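Local atomic coordinates of NUDIX hydrolase (Nitrosomonas europaea, PDB entry 2B0V), a protein that probably hydrolyses phosphate linkages of nucleoside di- and triphosphates and of thiamine diphosphate, as a magnesium-dependent member of the NudJ branch of the Nudix hydrolases. Residues T60-Y73 / R86-R100. Numbering follows the deposited sequence.
Sequences TGHSFLPEVLTGIY and RFTFSGQVVSFDPDR
Two classic beta bulges interrupt the antiparallel pairing of 62-73 with 86-96: Glu67 and Val68 both face Ser90, and Thr70 and Gly71 both face Thr88. At the first, Ser90 O accepts from Glu67 N (2.8 Å) and Val68 N (3.2 Å). Gln92 NE2 donates to Glu67 OE2 at 2.8 Å, in its own amide plane but from above the carboxylate, while a water links Glu67 OE1 to Ser90 OG. Gly91 passes close to the Phe64 ring, where a side chain would collide. Leu69 CD1 sits over the Phe89 ring, 3.9 Å from its centroid; Ile72 CG2 stands over the centre of the Phe87 ring in a second CH-pi contact. Near the helix 48-60 end, His62 and Phe96 form an offset stack (centroids 4.3 Å apart, planes at 24°). With CG anti to the carbonyl carbon (chi1 -66°), the imidazole also turns ND1 back to Thr60 O, 2.9 Å away. Replacing His62 with alanine would probably leave Phe96 without its stacking partner and Thr60 O without this donor. Arg100 NH1 bridges Gly61 O and Ser95 OG. Backbone bonds thus carry the pairing through both bulges, while side-chain polar links and ring contacts further join the strands of this Nudix hairpin.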
loop_
_atom_site.group_PDB
_atom_site.type_symbol
_atom_site.label_atom_id
_atom_site.label_comp_id
_atom_site.label_asym_id
_atom_site.label_seq_id
_atom_site.Cartn_x
_atom_site.Cartn_y
_atom_site.Cartn_z
ATOM N N THR A 60 -1.890 -2.836 -9.400
ATOM C CA THR A 60 -2.237 -1.668 -10.208
ATOM C C THR A 60 -1.760 -1.669 -11.652
ATOM O O THR A 60 -2.217 -0.824 -12.434
ATOM C CB THR A 60 -1.750 -0.347 -9.589
ATOM O OG1 THR A 60 -0.342 -0.195 -9.824
ATOM C CG2 THR A 60 -2.041 -0.287 -8.114
ATOM N N GLY A 61 -0.825 -2.559 -11.990
ATOM C CA GLY A 61 -0.238 -2.569 -13.341
ATOM C C GLY A 61 0.731 -1.426 -13.603
ATOM O O GLY A 61 1.242 -1.258 -14.705
ATOM N N HIS A 62 1.048 -0.663 -12.560
ATOM C CA HIS A 62 2.091 0.357 -12.634
ATOM C C HIS A 62 3.397 -0.132 -11.975
ATOM O O HIS A 62 3.344 -0.741 -10.924
ATOM C CB HIS A 62 1.632 1.571 -11.822
ATOM C CG HIS A 62 0.444 2.283 -12.372
ATOM N ND1 HIS A 62 -0.837 1.759 -12.349
ATOM C CD2 HIS A 62 0.345 3.493 -12.973
ATOM C CE1 HIS A 62 -1.665 2.622 -12.917
ATOM N NE2 HIS A 62 -0.978 3.695 -13.257
ATOM N N SER A 63 4.533 0.180 -12.554
ATOM C CA SER A 63 5.805 -0.106 -11.876
ATOM C C SER A 63 6.143 1.037 -10.898
ATOM O O SER A 63 5.898 2.214 -11.164
ATOM C CB SER A 63 6.923 -0.320 -12.914
ATOM O OG SER A 63 7.039 0.821 -13.725
ATOM N N PHE A 64 6.745 0.664 -9.763
ATOM C CA PHE A 64 6.988 1.612 -8.679
ATOM C C PHE A 64 8.471 1.845 -8.459
ATOM O O PHE A 64 9.290 0.908 -8.563
ATOM C CB PHE A 64 6.371 1.008 -7.426
ATOM C CG PHE A 64 6.415 1.891 -6.166
ATOM C CD1 PHE A 64 5.800 3.129 -6.128
ATOM C CD2 PHE A 64 7.018 1.414 -4.999
ATOM C CE1 PHE A 64 5.781 3.892 -4.905
ATOM C CE2 PHE A 64 7.001 2.185 -3.800
ATOM C CZ PHE A 64 6.386 3.403 -3.774
ATOM N N LEU A 65 8.804 3.105 -8.153
ATOM C CA LEU A 65 10.137 3.498 -7.715
ATOM C C LEU A 65 10.051 4.021 -6.281
ATOM O O LEU A 65 9.642 5.158 -6.066
ATOM C CB LEU A 65 10.658 4.611 -8.636
ATOM C CG LEU A 65 12.147 4.948 -8.637
ATOM C CD1 LEU A 65 12.940 3.890 -9.397
ATOM C CD2 LEU A 65 12.345 6.315 -9.320
ATOM N N PRO A 66 10.401 3.181 -5.294
ATOM C CA PRO A 66 10.300 3.670 -3.911
ATOM C C PRO A 66 11.295 4.785 -3.662
ATOM O O PRO A 66 12.427 4.786 -4.234
ATOM C CB PRO A 66 10.601 2.429 -3.032
ATOM C CG PRO A 66 10.515 1.252 -3.996
ATOM C CD PRO A 66 10.897 1.792 -5.371
ATOM N N GLU A 67 10.873 5.753 -2.861
ATOM C CA GLU A 67 11.742 6.899 -2.557
ATOM C C GLU A 67 12.069 7.035 -1.058
ATOM O O GLU A 67 13.194 7.354 -0.695
ATOM C CB GLU A 67 11.115 8.173 -3.085
ATOM C CG GLU A 67 10.953 8.134 -4.637
ATOM C CD GLU A 67 10.284 9.376 -5.198
ATOM O OE1 GLU A 67 9.171 9.737 -4.762
ATOM O OE2 GLU A 67 10.869 9.986 -6.111
ATOM N N VAL A 68 11.031 6.903 -0.214
ATOM C CA VAL A 68 11.132 7.049 1.262
ATOM C C VAL A 68 10.213 6.073 1.974
ATOM O O VAL A 68 9.217 5.599 1.389
ATOM C CB VAL A 68 10.740 8.470 1.750
ATOM C CG1 VAL A 68 11.728 9.532 1.254
ATOM C CG2 VAL A 68 9.286 8.842 1.384
ATOM N N LEU A 69 10.550 5.823 3.242
ATOM C CA LEU A 69 9.646 5.180 4.187
ATOM C C LEU A 69 8.811 6.299 4.790
ATOM O O LEU A 69 9.358 7.367 5.150
ATOM C CB LEU A 69 10.480 4.519 5.273
ATOM C CG LEU A 69 9.735 3.771 6.350
ATOM C CD1 LEU A 69 9.184 2.468 5.743
ATOM C CD2 LEU A 69 10.774 3.512 7.472
ATOM N N THR A 70 7.513 6.070 4.925
ATOM C CA THR A 70 6.667 7.087 5.551
ATOM C C THR A 70 6.196 6.711 6.950
ATOM O O THR A 70 5.857 7.613 7.736
ATOM C CB THR A 70 5.437 7.456 4.700
ATOM O OG1 THR A 70 4.669 6.272 4.446
ATOM C CG2 THR A 70 5.875 8.076 3.376
ATOM N N GLY A 71 6.140 5.414 7.259
ATOM C CA GLY A 71 5.772 4.997 8.606
ATOM C C GLY A 71 5.672 3.493 8.710
ATOM O O GLY A 71 5.584 2.805 7.693
ATOM N N ILE A 72 5.764 2.998 9.946
ATOM C CA ILE A 72 5.556 1.567 10.215
ATOM C C ILE A 72 4.459 1.452 11.251
ATOM O O ILE A 72 4.580 2.026 12.328
ATOM C CB ILE A 72 6.862 0.959 10.769
ATOM C CG1 ILE A 72 8.000 1.189 9.756
ATOM C CG2 ILE A 72 6.672 -0.569 11.066
ATOM C CD1 ILE A 72 9.412 0.808 10.312
ATOM N N TYR A 73 3.406 0.726 10.900
ATOM C CA TYR A 73 2.177 0.713 11.727
ATOM C C TYR A 73 1.953 -0.648 12.295
ATOM O O TYR A 73 1.954 -1.629 11.556
ATOM C CB TYR A 73 0.928 1.138 10.873
ATOM C CG TYR A 73 1.140 2.500 10.229
ATOM C CD1 TYR A 73 0.762 3.679 10.908
ATOM C CD2 TYR A 73 1.781 2.622 8.992
ATOM C CE1 TYR A 73 0.985 4.940 10.338
ATOM C CE2 TYR A 73 2.034 3.889 8.438
ATOM C CZ TYR A 73 1.641 5.037 9.139
ATOM O OH TYR A 73 1.891 6.273 8.605
ATOM N N ARG A 86 2.807 -2.964 9.234
ATOM C CA ARG A 86 2.690 -2.457 7.883
ATOM C C ARG A 86 3.774 -1.444 7.619
ATOM O O ARG A 86 3.765 -0.355 8.209
ATOM C CB ARG A 86 1.339 -1.759 7.668
ATOM C CG ARG A 86 1.230 -1.046 6.291
ATOM C CD ARG A 86 -0.076 -0.169 6.220
ATOM N NE ARG A 86 -1.084 -0.815 5.371
ATOM C CZ ARG A 86 -1.935 -0.209 4.546
ATOM N NH1 ARG A 86 -1.966 1.101 4.400
ATOM N NH2 ARG A 86 -2.752 -0.956 3.812
ATOM N N PHE A 87 4.716 -1.797 6.739
ATOM C CA PHE A 87 5.754 -0.828 6.311
ATOM C C PHE A 87 5.220 -0.064 5.138
ATOM O O PHE A 87 4.925 -0.682 4.128
ATOM C CB PHE A 87 6.982 -1.580 5.835
ATOM C CG PHE A 87 7.769 -2.222 6.965
ATOM C CD1 PHE A 87 8.973 -1.643 7.410
ATOM C CD2 PHE A 87 7.290 -3.404 7.579
ATOM C CE1 PHE A 87 9.700 -2.234 8.477
ATOM C CE2 PHE A 87 8.009 -4.012 8.653
ATOM C CZ PHE A 87 9.207 -3.426 9.100
ATOM N N THR A 88 5.159 1.274 5.264
ATOM C CA THR A 88 4.501 2.093 4.222
ATOM C C THR A 88 5.585 2.944 3.590
ATOM O O THR A 88 6.396 3.551 4.295
ATOM C CB THR A 88 3.443 2.987 4.865
ATOM O OG1 THR A 88 2.539 2.158 5.610
ATOM C CG2 THR A 88 2.689 3.707 3.794
ATOM N N PHE A 89 5.584 2.973 2.258
ATOM C CA PHE A 89 6.584 3.739 1.501
ATOM C C PHE A 89 5.904 4.724 0.589
ATOM O O PHE A 89 4.789 4.450 0.105
ATOM C CB PHE A 89 7.416 2.787 0.627
ATOM C CG PHE A 89 8.157 1.784 1.437
ATOM C CD1 PHE A 89 9.448 2.056 1.861
ATOM C CD2 PHE A 89 7.553 0.556 1.768
ATOM C CE1 PHE A 89 10.139 1.111 2.634
ATOM C CE2 PHE A 89 8.221 -0.375 2.512
ATOM C CZ PHE A 89 9.511 -0.104 2.950
ATOM N N SER A 90 6.587 5.828 0.270
ATOM C CA SER A 90 6.125 6.710 -0.806
ATOM C C SER A 90 7.117 6.618 -1.970
ATOM O O SER A 90 8.331 6.366 -1.777
ATOM C CB SER A 90 6.012 8.160 -0.293
ATOM O OG SER A 90 5.632 9.026 -1.337
ATOM N N GLY A 91 6.603 6.818 -3.174
ATOM C CA GLY A 91 7.462 6.830 -4.337
ATOM C C GLY A 91 6.691 7.214 -5.575
ATOM O O GLY A 91 5.517 7.627 -5.498
ATOM N N GLN A 92 7.367 7.092 -6.708
ATOM C CA GLN A 92 6.755 7.380 -7.996
ATOM C C GLN A 92 6.300 6.139 -8.722
ATOM O O GLN A 92 6.886 5.050 -8.561
ATOM C CB GLN A 92 7.763 8.042 -8.894
ATOM C CG GLN A 92 8.350 9.340 -8.388
ATOM C CD GLN A 92 9.364 9.903 -9.373
ATOM O OE1 GLN A 92 9.059 10.082 -10.555
ATOM N NE2 GLN A 92 10.588 10.162 -8.896
ATOM N N VAL A 93 5.313 6.322 -9.588
ATOM C CA VAL A 93 5.040 5.323 -10.580
ATOM C C VAL A 93 5.767 5.741 -11.857
ATOM O O VAL A 93 5.759 6.917 -12.208
ATOM C CB VAL A 93 3.522 5.033 -10.752
ATOM C CG1 VAL A 93 3.047 4.107 -9.601
ATOM C CG2 VAL A 93 2.706 6.308 -10.883
ATOM N N VAL A 94 6.417 4.782 -12.511
ATOM C CA VAL A 94 7.307 5.084 -13.631
ATOM C C VAL A 94 6.961 4.332 -14.918
ATOM O O VAL A 94 7.629 4.513 -15.921
ATOM C CB VAL A 94 8.768 4.790 -13.274
ATOM C CG1 VAL A 94 9.222 5.649 -12.107
ATOM C CG2 VAL A 94 8.968 3.297 -12.970
ATOM N N SER A 95 5.962 3.449 -14.875
ATOM C CA SER A 95 5.369 2.881 -16.111
ATOM C C SER A 95 3.970 2.367 -15.833
ATOM O O SER A 95 3.588 2.108 -14.702
ATOM C CB SER A 95 6.208 1.700 -16.632
ATOM O OG SER A 95 5.934 0.544 -15.863
ATOM N N PHE A 96 3.194 2.245 -16.900
ATOM C CA PHE A 96 1.864 1.664 -16.791
ATOM C C PHE A 96 1.593 0.894 -18.056
ATOM O O PHE A 96 1.874 1.377 -19.144
ATOM C CB PHE A 96 0.818 2.761 -16.651
ATOM C CG PHE A 96 -0.603 2.244 -16.705
ATOM C CD1 PHE A 96 -1.021 1.261 -15.827
ATOM C CD2 PHE A 96 -1.498 2.734 -17.640
ATOM C CE1 PHE A 96 -2.321 0.762 -15.824
ATOM C CE2 PHE A 96 -2.821 2.226 -17.678
ATOM C CZ PHE A 96 -3.224 1.227 -16.762
ATOM N N ASP A 97 1.044 -0.298 -17.916
ATOM C CA ASP A 97 0.592 -1.058 -19.063
ATOM C C ASP A 97 -0.785 -1.639 -18.755
ATOM O O ASP A 97 -0.936 -2.485 -17.875
ATOM C CB ASP A 97 1.604 -2.148 -19.453
ATOM C CG ASP A 97 1.168 -3.002 -20.671
ATOM O OD1 ASP A 97 0.159 -2.746 -21.358
ATOM O OD2 ASP A 97 1.925 -3.954 -20.991
ATOM N N PRO A 98 -1.797 -1.189 -19.514
ATOM C CA PRO A 98 -3.169 -1.624 -19.229
ATOM C C PRO A 98 -3.416 -3.118 -19.388
ATOM O O PRO A 98 -4.436 -3.614 -18.881
ATOM C CB PRO A 98 -4.019 -0.822 -20.236
ATOM C CG PRO A 98 -3.074 -0.318 -21.229
ATOM C CD PRO A 98 -1.718 -0.252 -20.657
ATOM N N ASP A 99 -2.512 -3.826 -20.059
ATOM C CA ASP A 99 -2.709 -5.277 -20.277
ATOM C C ASP A 99 -2.121 -6.162 -19.180
ATOM O O ASP A 99 -2.419 -7.371 -19.130
ATOM C CB ASP A 99 -2.195 -5.702 -21.637
ATOM C CG ASP A 99 -3.033 -5.130 -22.753
ATOM O OD1 ASP A 99 -4.276 -5.053 -22.577
ATOM O OD2 ASP A 99 -2.438 -4.733 -23.741
ATOM N N ARG A 100 -1.292 -5.568 -18.321
ATOM C CA ARG A 100 -0.754 -6.269 -17.141
ATOM C C ARG A 100 -1.925 -6.781 -16.313
ATOM O O ARG A 100 -2.894 -6.049 -16.049
ATOM C CB ARG A 100 0.178 -5.358 -16.328
ATOM C CG ARG A 100 1.522 -5.023 -17.063
ATOM C CD ARG A 100 2.431 -3.976 -16.320
ATOM N NE ARG A 100 3.497 -3.398 -17.183
ATOM C CZ ARG A 100 4.113 -2.217 -16.985
ATOM N NH1 ARG A 100 3.802 -1.428 -15.952
ATOM N NH2 ARG A 100 5.051 -1.808 -17.849
HETATM O O HOH W 1 7.959 10.329 -2.259
#